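Local coordinates for protein putative efflux transporter (Bacteroides eggerthii, PDB 4L8J) that probably serves as the periplasmic membrane-fusion (adaptor) subunit of an efflux pump, as in the HlyD family of secretion proteins, at residues I21-F25 with P172-L178. Sequence-based numbering, arbitrary orientation.
Sequences ILKDF and PDDYLYL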
loop_
_atom_site.group_PDB
_atom_site.type_symbol
_atom_site.label_atom_id
_atom_site.label_comp_id
_atom_site.label_asym_id
_atom_site.label_seq_id
_atom_site.Cartn_x
_atom_site.Cartn_y
_atom_site.Cartn_z
ATOM N N ILE A 21 5.667 7.804 15.009
ATOM C CA ILE A 21 7.090 7.764 14.705
ATOM C C ILE A 21 7.876 8.054 15.975
ATOM O O ILE A 21 7.582 9.014 16.675
ATOM C CB ILE A 21 7.471 8.743 13.563
ATOM C CG1 ILE A 21 6.572 8.584 12.306
ATOM C CG2 ILE A 21 9.005 8.679 13.235
ATOM C CD1 ILE A 21 6.592 7.201 11.611
ATOM N N LEU A 22 8.870 7.217 16.272
ATOM C CA LEU A 22 9.724 7.378 17.445
ATOM C C LEU A 22 11.154 7.639 17.007
ATOM O O LEU A 22 11.632 6.973 16.088
ATOM C CB LEU A 22 9.679 6.116 18.319
ATOM C CG LEU A 22 8.309 5.592 18.763
ATOM C CD1 LEU A 22 8.475 4.234 19.449
ATOM C CD2 LEU A 22 7.637 6.546 19.730
ATOM N N LYS A 23 11.824 8.632 17.624
ATOM C CA LYS A 23 13.223 8.947 17.363
ATOM C C LYS A 23 13.916 9.208 18.651
ATOM O O LYS A 23 13.349 9.863 19.530
ATOM C CB LYS A 23 13.400 10.169 16.417
ATOM C CG LYS A 23 12.796 10.004 15.024
ATOM C CD LYS A 23 13.614 9.049 14.125
ATOM C CE LYS A 23 12.889 8.827 12.816
ATOM N NZ LYS A 23 13.557 7.808 11.978
ATOM N N ASP A 24 15.166 8.756 18.749
ATOM C CA ASP A 24 16.003 8.968 19.914
ATOM C C ASP A 24 17.133 9.909 19.547
ATOM O O ASP A 24 17.746 9.769 18.488
ATOM C CB ASP A 24 16.534 7.651 20.464
ATOM C CG ASP A 24 15.462 6.775 21.083
ATOM O OD1 ASP A 24 14.762 7.249 21.999
ATOM O OD2 ASP A 24 15.335 5.631 20.664
ATOM N N PHE A 25 17.374 10.885 20.412
ATOM C CA PHE A 25 18.448 11.868 20.264
ATOM C C PHE A 25 19.229 11.940 21.529
ATOM O O PHE A 25 18.672 11.748 22.608
ATOM C CB PHE A 25 17.888 13.274 19.925
ATOM C CG PHE A 25 16.952 13.276 18.738
ATOM C CD1 PHE A 25 17.446 13.177 17.440
ATOM C CD2 PHE A 25 15.576 13.358 18.918
ATOM C CE1 PHE A 25 16.582 13.131 16.351
ATOM C CE2 PHE A 25 14.714 13.347 17.827
ATOM C CZ PHE A 25 15.223 13.251 16.547
ATOM N N PRO A 172 18.401 16.354 13.216
ATOM C CA PRO A 172 18.637 16.450 11.769
ATOM C C PRO A 172 17.503 17.219 11.055
ATOM O O PRO A 172 16.318 17.047 11.375
ATOM C CB PRO A 172 18.678 14.982 11.328
ATOM C CG PRO A 172 19.139 14.236 12.524
ATOM C CD PRO A 172 18.438 14.946 13.667
ATOM N N ASP A 173 17.872 18.087 10.110
ATOM C CA ASP A 173 16.943 18.912 9.343
ATOM C C ASP A 173 15.798 18.128 8.702
ATOM O O ASP A 173 14.698 18.661 8.598
ATOM C CB ASP A 173 17.686 19.684 8.240
ATOM C CG ASP A 173 18.642 20.696 8.800
ATOM O OD1 ASP A 173 18.180 21.761 9.229
ATOM O OD2 ASP A 173 19.862 20.408 8.828
ATOM N N ASP A 174 16.048 16.895 8.249
ATOM C CA ASP A 174 15.016 16.076 7.610
ATOM C C ASP A 174 13.904 15.657 8.579
ATOM O O ASP A 174 12.866 15.193 8.114
ATOM C CB ASP A 174 15.638 14.825 6.958
ATOM C CG ASP A 174 16.294 15.079 5.597
ATOM O OD1 ASP A 174 16.326 16.258 5.154
ATOM O OD2 ASP A 174 16.792 14.106 4.990
ATOM N N TYR A 175 14.114 15.802 9.904
ATOM C CA TYR A 175 13.126 15.439 10.909
ATOM C C TYR A 175 12.316 16.654 11.392
ATOM O O TYR A 175 11.643 16.554 12.405
ATOM C CB TYR A 175 13.782 14.716 12.114
ATOM C CG TYR A 175 14.396 13.359 11.830
ATOM C CD1 TYR A 175 13.980 12.592 10.745
ATOM C CD2 TYR A 175 15.363 12.823 12.670
ATOM C CE1 TYR A 175 14.564 11.355 10.461
ATOM C CE2 TYR A 175 15.935 11.568 12.414
ATOM C CZ TYR A 175 15.525 10.835 11.311
ATOM O OH TYR A 175 16.077 9.602 11.039
ATOM N N LEU A 176 12.369 17.796 10.673
ATOM C CA LEU A 176 11.572 18.968 11.007
ATOM C C LEU A 176 10.068 18.626 11.095
ATOM O O LEU A 176 9.393 19.135 11.991
ATOM C CB LEU A 176 11.793 20.088 9.988
ATOM C CG LEU A 176 11.029 21.414 10.245
ATOM C CD1 LEU A 176 11.353 21.995 11.639
ATOM C CD2 LEU A 176 11.294 22.416 9.136
ATOM N N TYR A 177 9.554 17.758 10.183
ATOM C CA TYR A 177 8.130 17.354 10.172
ATOM C C TYR A 177 7.739 16.653 11.481
ATOM O O TYR A 177 6.605 16.799 11.939
ATOM C CB TYR A 177 7.809 16.474 8.953
ATOM C CG TYR A 177 8.362 15.067 9.000
ATOM C CD1 TYR A 177 9.696 14.809 8.697
ATOM C CD2 TYR A 177 7.535 13.982 9.260
ATOM C CE1 TYR A 177 10.210 13.514 8.725
ATOM C CE2 TYR A 177 8.034 12.678 9.269
ATOM C CZ TYR A 177 9.377 12.449 9.015
ATOM O OH TYR A 177 9.890 11.168 9.022
ATOM N N LEU A 178 8.695 15.942 12.114
ATOM C CA LEU A 178 8.416 15.274 13.380
ATOM C C LEU A 178 8.303 16.295 14.497
ATOM O O LEU A 178 7.453 16.116 15.357
ATOM C CB LEU A 178 9.440 14.164 13.718
ATOM C CG LEU A 178 9.502 13.013 12.685
ATOM C CD1 LEU A 178 10.715 12.119 12.912
ATOM C CD2 LEU A 178 8.212 12.212 12.649
#
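K23 NZ donates a hydrogen bond to Y175 OH at 3.2 Å. The same two side chains also meet through carbon. They cross at about a right angle, and K23 CE lies over one face of the Y175 ring, 4.1 Å from its centroid and 28° off the normal, a CH-pi contact. The lysine chain is bent at chi2 (-74°), which turns CD and CE toward the ring. At the bend, K23 CG packs on L178 CD1 at 3.6 Å. The Y175 ring also meets F25, where Y175 CD2 comes to the edge of the phenylalanine ring, close to its plane, 3.9 Å from F25 CE1. F25 CE1 touches P172 CD as well, at 3.7 Å. At the other end, L178 CD2 reaches I21 CB at 3.7 Å, and both methyls of L178 lie against I21 CG2.

The strand 20-29 belongs to a closed six-stranded antiparallel barrel, consistent with the beta-barrel domain of membrane-fusion proteins. The segment 172-178 leaves the neighbouring strand 166-171 and turns into the short helix 176-180, with Y175 at its N-cap position. I21, K23 and F25 have backbone hydrogen bonds to strand 238-246. F25 and L178 both also pack on L243 of that strand. An alanine in place of Y175 would probably leave the K23 ammonium without its hydroxyl partner, the lysine chain freer to turn, and a gap beside the F25 edge. Y175 N bonds back to P172 O at 2.9 Å, within the turn that carries the tyrosine.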